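Periplasmic solute binding protein (Candidatus liberibacter, PDB 4CL2) binds manganese and zinc ions and, as a member of solute-binding protein family 9, probably delivers them to a metal uptake system. Local coordinates at residues 167-172 and 208-213; 177-180 and 185-188; 216-221 and 230-235; 189-194 and 200-205. All blocks are in the same frame, centred on the assembly; numbering follows the deposited sequence.

Contact 1 (167-172 and 208-213); sequences WFVTSE and NQMRSH. With MN (manganese (II) ion), chain L.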
loop_
_atom_site.group_PDB
_atom_site.type_symbol
_atom_site.label_atom_id
_atom_site.label_comp_id
_atom_site.label_asym_id
_atom_site.label_seq_id
_atom_site.Cartn_x
_atom_site.Cartn_y
_atom_site.Cartn_z
ATOM N N TRP A 167 -13.428 -12.831 6.139
ATOM C CA TRP A 167 -12.608 -13.148 4.955
ATOM C C TRP A 167 -12.481 -11.910 4.135
ATOM O O TRP A 167 -13.499 -11.235 3.862
ATOM C CB TRP A 167 -13.297 -14.174 4.097
ATOM C CG TRP A 167 -13.317 -15.510 4.692
ATOM C CD1 TRP A 167 -14.308 -16.064 5.425
ATOM C CD2 TRP A 167 -12.291 -16.479 4.598
ATOM N NE1 TRP A 167 -13.953 -17.301 5.817
ATOM C CE2 TRP A 167 -12.708 -17.585 5.327
ATOM C CE3 TRP A 167 -11.053 -16.510 3.975
ATOM C CZ2 TRP A 167 -11.944 -18.736 5.435
ATOM C CZ3 TRP A 167 -10.290 -17.657 4.081
ATOM C CH2 TRP A 167 -10.730 -18.739 4.809
ATOM N N PHE A 168 -11.263 -11.616 3.702
ATOM C CA PHE A 168 -10.992 -10.520 2.742
ATOM C C PHE A 168 -10.548 -11.273 1.475
ATOM O O PHE A 168 -9.490 -11.908 1.512
ATOM C CB PHE A 168 -9.871 -9.606 3.147
ATOM C CG PHE A 168 -10.180 -8.702 4.292
ATOM C CD1 PHE A 168 -11.489 -8.336 4.604
ATOM C CD2 PHE A 168 -9.139 -8.214 5.066
ATOM C CE1 PHE A 168 -11.705 -7.487 5.685
ATOM C CE2 PHE A 168 -9.381 -7.369 6.136
ATOM C CZ PHE A 168 -10.669 -7.015 6.430
ATOM N N VAL A 169 -11.363 -11.240 0.431
ATOM C CA VAL A 169 -11.074 -11.985 -0.843
ATOM C C VAL A 169 -10.921 -11.029 -2.033
ATOM O O VAL A 169 -11.789 -10.248 -2.336
ATOM C CB VAL A 169 -12.160 -13.010 -1.159
ATOM C CG1 VAL A 169 -11.826 -13.844 -2.413
ATOM C CG2 VAL A 169 -12.343 -13.925 0.049
ATOM N N THR A 170 -9.754 -11.062 -2.613
ATOM C CA THR A 170 -9.367 -10.056 -3.583
ATOM C C THR A 170 -8.740 -10.771 -4.771
ATOM O O THR A 170 -8.652 -12.006 -4.791
ATOM C CB THR A 170 -8.370 -9.051 -3.043
ATOM O OG1 THR A 170 -7.248 -9.773 -2.568
ATOM C CG2 THR A 170 -8.950 -8.223 -1.923
ATOM N N SER A 171 -8.328 -9.989 -5.763
ATOM C CA SER A 171 -7.745 -10.584 -6.965
ATOM C C SER A 171 -6.229 -10.706 -6.683
ATOM O O SER A 171 -5.724 -11.840 -6.616
ATOM C CB SER A 171 -8.049 -9.676 -8.201
ATOM O OG SER A 171 -9.462 -9.730 -8.441
ATOM N N GLU A 172 -5.538 -9.604 -6.655
ATOM C CA GLU A 172 -4.163 -9.570 -6.133
ATOM C C GLU A 172 -4.160 -9.766 -4.621
ATOM O O GLU A 172 -5.115 -9.397 -3.945
ATOM C CB GLU A 172 -3.511 -8.213 -6.435
ATOM C CG GLU A 172 -2.001 -8.221 -6.230
ATOM C CD GLU A 172 -1.377 -6.832 -6.308
ATOM O OE1 GLU A 172 -1.967 -5.858 -5.867
ATOM O OE2 GLU A 172 -0.263 -6.698 -6.732
ATOM N N ASN A 208 -12.474 -23.131 -4.522
ATOM C CA ASN A 208 -12.770 -24.190 -3.582
ATOM C C ASN A 208 -12.953 -23.644 -2.173
ATOM O O ASN A 208 -13.918 -24.011 -1.471
ATOM C CB ASN A 208 -11.682 -25.266 -3.677
ATOM C CG ASN A 208 -11.873 -26.152 -4.895
ATOM O OD1 ASN A 208 -12.984 -26.355 -5.314
ATOM N ND2 ASN A 208 -10.804 -26.626 -5.479
ATOM N N GLN A 209 -12.084 -22.718 -1.806
ATOM C CA GLN A 209 -12.172 -22.108 -0.452
ATOM C C GLN A 209 -13.425 -21.276 -0.234
ATOM O O GLN A 209 -14.059 -21.354 0.816
ATOM C CB GLN A 209 -10.935 -21.337 -0.146
ATOM C CG GLN A 209 -9.700 -22.185 0.068
ATOM C CD GLN A 209 -9.791 -22.955 1.378
ATOM O OE1 GLN A 209 -10.216 -22.407 2.396
ATOM N NE2 GLN A 209 -9.409 -24.217 1.356
ATOM N N MET A 210 -13.838 -20.532 -1.254
ATOM C CA MET A 210 -15.076 -19.774 -1.155
ATOM C C MET A 210 -16.320 -20.609 -1.006
ATOM O O MET A 210 -17.225 -20.251 -0.251
ATOM C CB MET A 210 -15.207 -18.856 -2.364
ATOM C CG MET A 210 -14.254 -17.676 -2.314
ATOM S SD MET A 210 -14.239 -16.589 -3.782
ATOM C CE MET A 210 -15.782 -15.768 -3.562
ATOM N N ARG A 211 -16.407 -21.695 -1.762
ATOM C CA ARG A 211 -17.535 -22.593 -1.602
ATOM C C ARG A 211 -17.520 -23.210 -0.212
ATOM O O ARG A 211 -18.533 -23.206 0.491
ATOM C CB ARG A 211 -17.506 -23.678 -2.654
ATOM C CG ARG A 211 -17.842 -23.167 -4.034
ATOM C CD ARG A 211 -18.483 -24.265 -4.834
ATOM N NE ARG A 211 -19.651 -24.892 -4.181
ATOM C CZ ARG A 211 -19.756 -26.177 -3.787
ATOM N NH1 ARG A 211 -18.766 -27.054 -3.934
ATOM N NH2 ARG A 211 -20.887 -26.603 -3.234
ATOM N N SER A 212 -16.359 -23.720 0.168
ATOM C CA SER A 212 -16.204 -24.410 1.431
ATOM C C SER A 212 -16.608 -23.508 2.598
ATOM O O SER A 212 -17.307 -23.958 3.496
ATOM C CB SER A 212 -14.762 -24.889 1.567
ATOM O OG SER A 212 -14.550 -25.397 2.854
ATOM N N HIS A 213 -16.188 -22.240 2.578
ATOM C CA HIS A 213 -16.519 -21.280 3.649
ATOM C C HIS A 213 -17.661 -20.342 3.327
ATOM O O HIS A 213 -17.889 -19.417 4.047
ATOM C CB HIS A 213 -15.301 -20.464 4.063
ATOM C CG HIS A 213 -14.111 -21.305 4.383
ATOM N ND1 HIS A 213 -14.062 -22.131 5.480
ATOM C CD2 HIS A 213 -12.928 -21.461 3.742
ATOM C CE1 HIS A 213 -12.912 -22.778 5.493
ATOM N NE2 HIS A 213 -12.202 -22.382 4.451
HETATM MN MN MN L . 0.516 -4.685 -5.999
#
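Trp167 and His213 meet at the outer end of the C-terminal lobe's alpha/beta layer, where strand 167-170, whose chain runs on to the metal ligand Glu172, is covered by the last turn of helix 200-212. The two rings form an offset stack, their centroids 4.7 Å apart and their planes 27° from parallel. Trp167 CZ2 lies over one face of the imidazole, displaced toward its rim, and comes within 3.4 Å of His213 CD2. On the opposite face sits Ser212 OG, while Gln209 OE1 lies at the edge in the ring plane, accepting a bent, weak hydrogen bond from His213 NE2 (2.9 Å). That weak bond may bias the rotation of the imidazole against the indole. A flat, partly polar ring suits His213, the first residue past the helix: one side can stack while a nitrogen faces its own helix. Deeper in, the contact is purely apolar. Val169 CG1, placed opposite the backbone N by a chi1 of -176°, touches Met210 SD at 3.9 Å; the methionine reaches it by running out from the helix and bending at its last torsion. At the far end of 167-172, well away from the helix, Glu172 grips the manganese ion unevenly, through OE2 at 2.3 Å and OE1 at 2.7 Å, alongside His106 and Asp247. Strand 185-188 flanks 167-170 in a parallel pair, with Leu187 against both Trp167 and Val169, while Ile218 of strand 217-221 touches Val169 and Met210, and Val232 and Thr236 of helix 227-236 close over Met210.

Contact 2 (177-180 and 185-188); sequences YLAE and KSLY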
loop_
_atom_site.group_PDB
_atom_site.type_symbol
_atom_site.label_atom_id
_atom_site.label_comp_id
_atom_site.label_asym_id
_atom_site.label_seq_id
_atom_site.Cartn_x
_atom_site.Cartn_y
_atom_site.Cartn_z
ATOM N N TYR A 177 -1.800 -7.853 4.756
ATOM C CA TYR A 177 -1.473 -7.069 5.960
ATOM C C TYR A 177 -2.678 -6.481 6.684
ATOM O O TYR A 177 -2.677 -6.425 7.954
ATOM C CB TYR A 177 -0.450 -6.007 5.659
ATOM C CG TYR A 177 0.901 -6.566 5.227
ATOM C CD1 TYR A 177 1.170 -6.859 3.862
ATOM C CD2 TYR A 177 1.913 -6.813 6.146
ATOM C CE1 TYR A 177 2.401 -7.375 3.467
ATOM C CE2 TYR A 177 3.129 -7.319 5.755
ATOM C CZ TYR A 177 3.391 -7.597 4.395
ATOM O OH TYR A 177 4.618 -8.116 4.053
ATOM N N LEU A 178 -3.705 -6.028 5.951
ATOM C CA LEU A 178 -4.959 -5.638 6.552
ATOM C C LEU A 178 -5.594 -6.791 7.342
ATOM O O LEU A 178 -6.116 -6.621 8.439
ATOM C CB LEU A 178 -5.935 -5.120 5.515
ATOM C CG LEU A 178 -7.139 -4.387 6.076
ATOM C CD1 LEU A 178 -6.679 -3.128 6.779
ATOM C CD2 LEU A 178 -8.130 -4.062 4.994
ATOM N N ALA A 179 -5.647 -7.986 6.721
ATOM C CA ALA A 179 -6.180 -9.164 7.354
ATOM C C ALA A 179 -5.471 -9.463 8.683
ATOM O O ALA A 179 -6.106 -9.764 9.696
ATOM C CB ALA A 179 -6.059 -10.382 6.406
ATOM N N GLU A 180 -4.145 -9.362 8.687
ATOM C CA GLU A 180 -3.349 -9.642 9.893
ATOM C C GLU A 180 -3.574 -8.566 10.977
ATOM O O GLU A 180 -3.573 -8.877 12.152
ATOM C CB GLU A 180 -1.860 -9.764 9.524
ATOM C CG GLU A 180 -0.948 -10.279 10.648
ATOM C CD GLU A 180 -0.477 -9.184 11.592
ATOM O OE1 GLU A 180 -0.618 -8.015 11.240
ATOM O OE2 GLU A 180 -0.061 -9.519 12.727
ATOM N N LYS A 185 -9.173 -13.567 7.768
ATOM C CA LYS A 185 -8.432 -14.450 6.833
ATOM C C LYS A 185 -8.460 -13.862 5.420
ATOM O O LYS A 185 -9.365 -13.106 5.138
ATOM C CB LYS A 185 -9.112 -15.810 6.826
ATOM C CG LYS A 185 -9.010 -16.538 8.171
ATOM C CD LYS A 185 -10.337 -17.239 8.506
ATOM C CE LYS A 185 -11.322 -16.312 9.232
ATOM N NZ LYS A 185 -12.729 -16.780 9.076
ATOM N N SER A 186 -7.450 -14.104 4.577
ATOM C CA SER A 186 -7.393 -13.486 3.193
ATOM C C SER A 186 -7.343 -14.711 2.218
ATOM O O SER A 186 -6.872 -15.861 2.538
ATOM C CB SER A 186 -6.233 -12.388 2.911
ATOM O OG SER A 186 -6.586 -11.112 2.137
ATOM N N LEU A 187 -7.922 -14.482 1.067
ATOM C CA LEU A 187 -7.884 -15.396 -0.070
ATOM C C LEU A 187 -7.714 -14.493 -1.266
ATOM O O LEU A 187 -8.194 -13.361 -1.249
ATOM C CB LEU A 187 -9.179 -16.149 -0.241
ATOM C CG LEU A 187 -9.413 -17.553 0.290
ATOM C CD1 LEU A 187 -10.791 -17.964 -0.237
ATOM C CD2 LEU A 187 -8.344 -18.518 -0.215
ATOM N N TYR A 188 -6.969 -14.968 -2.261
ATOM C CA TYR A 188 -6.699 -14.150 -3.434
ATOM C C TYR A 188 -6.331 -15.034 -4.598
ATOM O O TYR A 188 -6.085 -16.240 -4.434
ATOM C CB TYR A 188 -5.662 -13.055 -3.190
ATOM C CG TYR A 188 -4.414 -13.536 -2.518
ATOM C CD1 TYR A 188 -3.395 -14.119 -3.251
ATOM C CD2 TYR A 188 -4.288 -13.475 -1.119
ATOM C CE1 TYR A 188 -2.239 -14.583 -2.614
ATOM C CE2 TYR A 188 -3.154 -13.955 -0.485
ATOM C CZ TYR A 188 -2.136 -14.454 -1.217
ATOM O OH TYR A 188 -1.027 -14.909 -0.539
#
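Ala179 and Ser186 face each other where helix 176-182 packs on strand 185-188. The close part is small: Ala179 CB lies 4.0 Å from Ser186 CB. The same methyl group, Ala179 CB, also stands 4.3 Å from Lys185 C, so it rests against both a side chain and the strand backbone. Alanine fits because its short side chain lets the helix come near, with the CA atoms of Ala179 and Lys185 only 5.8 Å apart. Serine is comparably small, and in the conformer given, one of two, its hydroxyl is hydrogen-bonded to Phe168 O on the adjoining strand. The other side is looser and more exposed. Lys185 directs its side chain away from the helix and makes a cation-pi contact with Trp167 through its ammonium group, while the start of its chain packs on the indole; only its backbone takes part in the helix packing. Glu180, also exposed, carries its carboxylate away from the strand in the conformer given, as befits a charged residue on the outer side of a helix. Strand 167-170, helix 176-182 and strand 185-188 together make a beta-alpha-beta crossover, the unit from which parallel alpha/beta layers such as this lobe are built.

Contact 3 (216-221 and 230-235); sequences KFIFSE and KQVAYE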
loop_
_atom_site.group_PDB
_atom_site.type_symbol
_atom_site.label_atom_id
_atom_site.label_comp_id
_atom_site.label_asym_id
_atom_site.label_seq_id
_atom_site.Cartn_x
_atom_site.Cartn_y
_atom_site.Cartn_z
ATOM N N LYS A 216 -18.920 -14.645 0.494
ATOM C CA LYS A 216 -19.978 -13.935 -0.202
ATOM C C LYS A 216 -19.509 -12.921 -1.277
ATOM O O LYS A 216 -20.233 -12.631 -2.188
ATOM C CB LYS A 216 -20.794 -13.167 0.845
ATOM C CG LYS A 216 -21.471 -14.066 1.878
ATOM C CD LYS A 216 -22.521 -14.931 1.242
ATOM C CE LYS A 216 -23.067 -15.924 2.257
ATOM N NZ LYS A 216 -23.745 -17.039 1.547
ATOM N N PHE A 217 -18.304 -12.415 -1.118
ATOM C CA PHE A 217 -17.769 -11.346 -1.983
ATOM C C PHE A 217 -16.319 -11.554 -2.366
ATOM O O PHE A 217 -15.449 -11.996 -1.552
ATOM C CB PHE A 217 -17.930 -9.951 -1.297
ATOM C CG PHE A 217 -19.361 -9.482 -1.245
ATOM C CD1 PHE A 217 -19.912 -8.769 -2.301
ATOM C CD2 PHE A 217 -20.126 -9.759 -0.132
ATOM C CE1 PHE A 217 -21.238 -8.353 -2.249
ATOM C CE2 PHE A 217 -21.464 -9.369 -0.061
ATOM C CZ PHE A 217 -22.020 -8.679 -1.132
ATOM N N ILE A 218 -16.031 -11.129 -3.596
ATOM C CA ILE A 218 -14.651 -11.005 -4.079
ATOM C C ILE A 218 -14.445 -9.689 -4.815
ATOM O O ILE A 218 -15.278 -9.339 -5.639
ATOM C CB ILE A 218 -14.234 -12.231 -4.993
ATOM C CG1 ILE A 218 -12.788 -12.064 -5.524
ATOM C CG2 ILE A 218 -15.267 -12.462 -6.070
ATOM C CD1 ILE A 218 -12.237 -13.347 -6.175
ATOM N N PHE A 219 -13.357 -8.993 -4.527
ATOM C CA PHE A 219 -13.040 -7.680 -5.119
ATOM C C PHE A 219 -11.982 -7.789 -6.198
ATOM O O PHE A 219 -11.230 -8.806 -6.294
ATOM C CB PHE A 219 -12.487 -6.751 -4.068
ATOM C CG PHE A 219 -13.437 -6.484 -2.922
ATOM C CD1 PHE A 219 -14.407 -5.492 -3.043
ATOM C CD2 PHE A 219 -13.394 -7.241 -1.770
ATOM C CE1 PHE A 219 -15.296 -5.237 -2.004
ATOM C CE2 PHE A 219 -14.258 -6.975 -0.714
ATOM C CZ PHE A 219 -15.209 -5.984 -0.844
ATOM N N SER A 220 -11.950 -6.793 -7.053
ATOM C CA SER A 220 -10.745 -6.485 -7.839
ATOM C C SER A 220 -10.188 -5.163 -7.508
ATOM O O SER A 220 -10.676 -4.493 -6.596
ATOM C CB SER A 220 -11.013 -6.656 -9.353
ATOM O OG SER A 220 -11.944 -5.652 -9.818
ATOM N N GLU A 221 -9.103 -4.765 -8.171
ATOM C CA GLU A 221 -8.391 -3.598 -7.813
ATOM C C GLU A 221 -8.144 -2.637 -8.993
ATOM O O GLU A 221 -8.285 -3.000 -10.133
ATOM C CB GLU A 221 -7.101 -3.950 -7.059
ATOM C CG GLU A 221 -7.369 -4.853 -5.831
ATOM C CD GLU A 221 -7.358 -6.363 -6.115
ATOM O OE1 GLU A 221 -6.428 -6.832 -6.665
ATOM O OE2 GLU A 221 -8.285 -7.068 -5.753
ATOM N N LYS A 230 -14.797 -11.531 -11.402
ATOM C CA LYS A 230 -16.150 -11.800 -11.831
ATOM C C LYS A 230 -16.384 -13.264 -12.171
ATOM O O LYS A 230 -17.431 -13.856 -11.869
ATOM C CB LYS A 230 -16.534 -10.882 -12.975
ATOM C CG LYS A 230 -16.659 -9.425 -12.523
ATOM C CD LYS A 230 -17.016 -8.510 -13.705
ATOM C CE LYS A 230 -17.501 -7.143 -13.232
ATOM N NZ LYS A 230 -17.806 -6.236 -14.377
ATOM N N GLN A 231 -15.423 -13.844 -12.873
ATOM C CA GLN A 231 -15.508 -15.256 -13.185
ATOM C C GLN A 231 -15.591 -16.103 -11.906
ATOM O O GLN A 231 -16.407 -17.016 -11.837
ATOM C CB GLN A 231 -14.268 -15.674 -13.957
ATOM C CG GLN A 231 -14.290 -17.130 -14.343
ATOM C CD GLN A 231 -15.507 -17.481 -15.231
ATOM O OE1 GLN A 231 -15.967 -16.668 -16.048
ATOM N NE2 GLN A 231 -16.018 -18.675 -15.073
ATOM N N VAL A 232 -14.686 -15.840 -10.962
ATOM C CA VAL A 232 -14.702 -16.541 -9.667
ATOM C C VAL A 232 -16.022 -16.377 -8.944
ATOM O O VAL A 232 -16.588 -17.336 -8.450
ATOM C CB VAL A 232 -13.535 -16.113 -8.785
ATOM C CG1 VAL A 232 -13.691 -16.614 -7.356
ATOM C CG2 VAL A 232 -12.216 -16.570 -9.407
ATOM N N ALA A 233 -16.544 -15.158 -8.894
ATOM C CA ALA A 233 -17.879 -14.960 -8.302
ATOM C C ALA A 233 -18.931 -15.841 -8.919
ATOM O O ALA A 233 -19.731 -16.489 -8.225
ATOM C CB ALA A 233 -18.256 -13.458 -8.341
ATOM N N TYR A 234 -18.937 -15.957 -10.256
ATOM C CA TYR A 234 -19.902 -16.772 -10.925
ATOM C C TYR A 234 -19.751 -18.241 -10.509
ATOM O O TYR A 234 -20.741 -18.897 -10.182
ATOM C CB TYR A 234 -19.779 -16.620 -12.460
ATOM C CG TYR A 234 -20.522 -17.683 -13.169
ATOM C CD1 TYR A 234 -21.917 -17.649 -13.244
ATOM C CD2 TYR A 234 -19.862 -18.773 -13.722
ATOM C CE1 TYR A 234 -22.628 -18.650 -13.855
ATOM C CE2 TYR A 234 -20.566 -19.780 -14.312
ATOM C CZ TYR A 234 -21.942 -19.710 -14.398
ATOM O OH TYR A 234 -22.649 -20.701 -15.015
ATOM N N GLU A 235 -18.505 -18.720 -10.463
ATOM C CA GLU A 235 -18.238 -20.156 -10.208
ATOM C C GLU A 235 -18.546 -20.561 -8.760
ATOM O O GLU A 235 -18.808 -21.726 -8.497
ATOM C CB GLU A 235 -16.764 -20.475 -10.524
ATOM C CG GLU A 235 -16.550 -20.650 -12.001
ATOM C CD GLU A 235 -15.171 -21.210 -12.336
ATOM O OE1 GLU A 235 -14.844 -22.334 -11.871
ATOM O OE2 GLU A 235 -14.472 -20.524 -13.073
#
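Ile218 sends its two branches to two successive residues of helix 227-236, Val232 and Ala233. Its longer branch is fully extended: CG1 stands opposite the backbone N (chi1 179°) and CD1 continues the line (chi2 168°), which carries the terminal methyl to Val232 CG1 at 3.8 Å. The shorter branch, CG2, is thereby left between the backbone N and the carbonyl carbon, and from there it meets Ala233 CB at 3.9 Å. Val232 answers with a matching choice, since a chi1 of 169° turns CG1 to the isoleucine, and the two side chains cross at about a right angle. Beta-branched residues suit this interface because each offers two methyl-bearing arms close to the backbone, filling width without length. Alanine suits the place where strand and helix come nearest, the CA atoms of Ile218 and Ala233 being 6.6 Å apart. On the exposed side of the helix, Gln231 NE2 gives a nearly straight hydrogen bond of 3.1 Å to Glu235 OE2, one turn on; the acceptor lies almost in the amide plane, while the donor comes to OE2 on the anti side, tilted out of the carboxylate plane. Strand 217-221, helix 227-236 and strand 239-244 form a beta-alpha-beta unit, in which Ile218 pairs through its backbone with Ser239 and Gly241. Met203 and Ile207 of helix 200-212 pack on Val232.

Contact 4 (189-194 and 200-205); sequences LWPINS and PSMMRH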
loop_
_atom_site.group_PDB
_atom_site.type_symbol
_atom_site.label_atom_id
_atom_site.label_comp_id
_atom_site.label_asym_id
_atom_site.label_seq_id
_atom_site.Cartn_x
_atom_site.Cartn_y
_atom_site.Cartn_z
ATOM N N LEU A 189 -6.277 -14.419 -5.782
ATOM C CA LEU A 189 -6.049 -15.166 -7.047
ATOM C C LEU A 189 -4.566 -15.180 -7.514
ATOM O O LEU A 189 -4.147 -16.129 -8.196
ATOM C CB LEU A 189 -6.961 -14.573 -8.138
ATOM C CG LEU A 189 -8.430 -14.436 -7.779
ATOM C CD1 LEU A 189 -9.274 -13.956 -8.974
ATOM C CD2 LEU A 189 -8.987 -15.748 -7.307
ATOM N N TRP A 190 -3.819 -14.140 -7.180
ATOM C CA TRP A 190 -2.361 -14.052 -7.414
ATOM C C TRP A 190 -1.736 -13.138 -6.400
ATOM O O TRP A 190 -2.309 -12.141 -6.001
ATOM C CB TRP A 190 -2.048 -13.648 -8.899
ATOM C CG TRP A 190 -2.724 -12.342 -9.315
ATOM C CD1 TRP A 190 -2.293 -11.097 -9.039
ATOM C CD2 TRP A 190 -3.988 -12.183 -9.990
ATOM N NE1 TRP A 190 -3.173 -10.170 -9.563
ATOM C CE2 TRP A 190 -4.222 -10.808 -10.131
ATOM C CE3 TRP A 190 -4.914 -13.054 -10.491
ATOM C CZ2 TRP A 190 -5.367 -10.307 -10.736
ATOM C CZ3 TRP A 190 -6.047 -12.549 -11.147
ATOM C CH2 TRP A 190 -6.241 -11.180 -11.264
ATOM N N PRO A 191 -0.493 -13.426 -5.952
ATOM C CA PRO A 191 0.122 -12.630 -4.842
ATOM C C PRO A 191 0.412 -11.153 -5.185
ATOM O O PRO A 191 0.117 -10.230 -4.398
ATOM C CB PRO A 191 1.475 -13.363 -4.601
ATOM C CG PRO A 191 1.328 -14.692 -5.261
ATOM C CD PRO A 191 0.349 -14.570 -6.383
ATOM N N ILE A 192 0.976 -10.958 -6.375
ATOM C CA ILE A 192 1.413 -9.677 -6.938
ATOM C C ILE A 192 1.025 -9.563 -8.437
ATOM O O ILE A 192 1.053 -10.524 -9.185
ATOM C CB ILE A 192 2.950 -9.486 -6.755
ATOM C CG1 ILE A 192 3.343 -9.778 -5.296
ATOM C CG2 ILE A 192 3.374 -8.057 -7.099
ATOM C CD1 ILE A 192 4.839 -9.710 -5.004
ATOM N N ASN A 193 0.534 -8.379 -8.837
ATOM C CA ASN A 193 0.196 -8.099 -10.231
ATOM C C ASN A 193 1.489 -8.143 -11.080
ATOM O O ASN A 193 2.535 -7.547 -10.706
ATOM C CB ASN A 193 -0.459 -6.699 -10.416
ATOM C CG ASN A 193 -1.784 -6.536 -9.676
ATOM O OD1 ASN A 193 -2.585 -7.454 -9.580
ATOM N ND2 ASN A 193 -2.040 -5.319 -9.188
ATOM N N SER A 194 1.397 -8.870 -12.187
ATOM C CA SER A 194 2.406 -8.906 -13.276
ATOM C C SER A 194 1.875 -9.802 -14.399
ATOM O O SER A 194 1.985 -11.034 -14.327
ATOM C CB SER A 194 3.765 -9.441 -12.792
ATOM O OG SER A 194 3.598 -10.722 -12.213
ATOM N N PRO A 200 -3.373 -20.773 -12.687
ATOM C CA PRO A 200 -4.650 -21.489 -12.648
ATOM C C PRO A 200 -4.916 -22.226 -11.332
ATOM O O PRO A 200 -6.064 -22.297 -10.888
ATOM C CB PRO A 200 -4.532 -22.503 -13.781
ATOM C CG PRO A 200 -3.341 -22.118 -14.562
ATOM C CD PRO A 200 -2.544 -21.105 -13.850
ATOM N N SER A 201 -3.874 -22.785 -10.708
ATOM C CA SER A 201 -4.071 -23.525 -9.432
ATOM C C SER A 201 -4.516 -22.573 -8.317
ATOM O O SER A 201 -5.353 -22.925 -7.463
ATOM C CB SER A 201 -2.800 -24.294 -9.020
ATOM O OG SER A 201 -1.706 -23.405 -8.878
ATOM N N MET A 202 -4.016 -21.354 -8.327
ATOM C CA MET A 202 -4.452 -20.420 -7.278
ATOM C C MET A 202 -5.919 -20.011 -7.447
ATOM O O MET A 202 -6.672 -19.885 -6.478
ATOM C CB MET A 202 -3.586 -19.204 -7.264
ATOM C CG MET A 202 -2.197 -19.492 -6.731
ATOM S SD MET A 202 -1.344 -17.931 -6.497
ATOM C CE MET A 202 -2.447 -17.149 -5.314
ATOM N N MET A 203 -6.352 -19.886 -8.701
ATOM C CA MET A 203 -7.792 -19.671 -8.948
ATOM C C MET A 203 -8.632 -20.830 -8.476
ATOM O O MET A 203 -9.621 -20.632 -7.744
ATOM C CB MET A 203 -8.057 -19.364 -10.423
ATOM C CG MET A 203 -9.495 -18.972 -10.730
ATOM S SD MET A 203 -9.603 -18.433 -12.474
ATOM C CE MET A 203 -9.139 -16.731 -12.438
ATOM N N ARG A 204 -8.257 -22.050 -8.874
ATOM C CA ARG A 204 -8.997 -23.234 -8.423
ATOM C C ARG A 204 -9.125 -23.284 -6.871
ATOM O O ARG A 204 -10.176 -23.590 -6.305
ATOM C CB ARG A 204 -8.346 -24.512 -8.960
ATOM C CG ARG A 204 -8.313 -24.612 -10.503
ATOM C CD ARG A 204 -7.996 -26.018 -11.000
ATOM N NE ARG A 204 -6.692 -26.536 -10.542
ATOM C CZ ARG A 204 -5.527 -26.402 -11.181
ATOM N NH1 ARG A 204 -5.444 -25.800 -12.356
ATOM N NH2 ARG A 204 -4.428 -26.900 -10.636
ATOM N N HIS A 205 -8.036 -22.984 -6.196
ATOM C CA HIS A 205 -8.027 -22.972 -4.714
ATOM C C HIS A 205 -8.987 -21.956 -4.121
ATOM O O HIS A 205 -9.754 -22.259 -3.186
ATOM C CB HIS A 205 -6.609 -22.719 -4.223
ATOM C CG HIS A 205 -6.497 -22.596 -2.733
ATOM N ND1 HIS A 205 -6.560 -23.687 -1.892
ATOM C CD2 HIS A 205 -6.261 -21.522 -1.934
ATOM C CE1 HIS A 205 -6.423 -23.287 -0.638
ATOM N NE2 HIS A 205 -6.252 -21.979 -0.634
#
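Leu189, where the chain turns a corner after strand 185-188, brings its backbone close to the first turn of helix 200-212, with its CA 5.2 Å from that of Met203. Met202 does most of the touching. Its side chain wraps round the carbonyl of Leu189: CB lies 3.3 Å from Leu189 O, and a bend at the last torsion (chi3 60°) folds the methyl back so that CE reaches Trp190 CA at 3.7 Å. Its sulfur meets the ring of Pro191, 3.8 Å from CD. A flexible, unbranched methionine can follow such a curved backbone surface, and a proline gives it a rigid, apolar wall. Contact with Met203 is slacker, Leu189 CD1 standing 4.4 Å from its CE. Farther along the loop, Trp190 NE1 donates a nearly straight hydrogen bond of 2.8 Å to Asn193 OD1, lying in the carbonyl plane. This ties the indole to Asn193, whose backbone N hydrogen-bonds Glu172 OE2, itself a manganese ligand, which places Asn193 in the second shell of the metal site. Tyr188 of strand 185-188 packs beside Met202, while on helix 227-236 Val232 and Pro228 lie against Leu189, and Pro228 also against Trp190.

In the fold
All four contacts lie in the C-terminal half of the chain, within one alpha/beta lobe, their centres 9 to 16 Å apart. Contact 1 spans the longest loop, and contacts 2 and 4 fall in succession within it; contact 3 follows. Contacts 1 and 2 share the parallel pair 167-170 and 185-188, whereas contacts 1 and 4 use opposite ends of helix 200-212. Contacts 1 and 3 have the closest centres, and there both carboxylate oxygens of Glu221 receive backbone N-H groups, from Ser171 and Glu172. Contacts 2 and 3 do not touch; they are the beta-alpha packing of the lobe, while contacts 1 and 4 include Glu172 and Asn193 at the metal site.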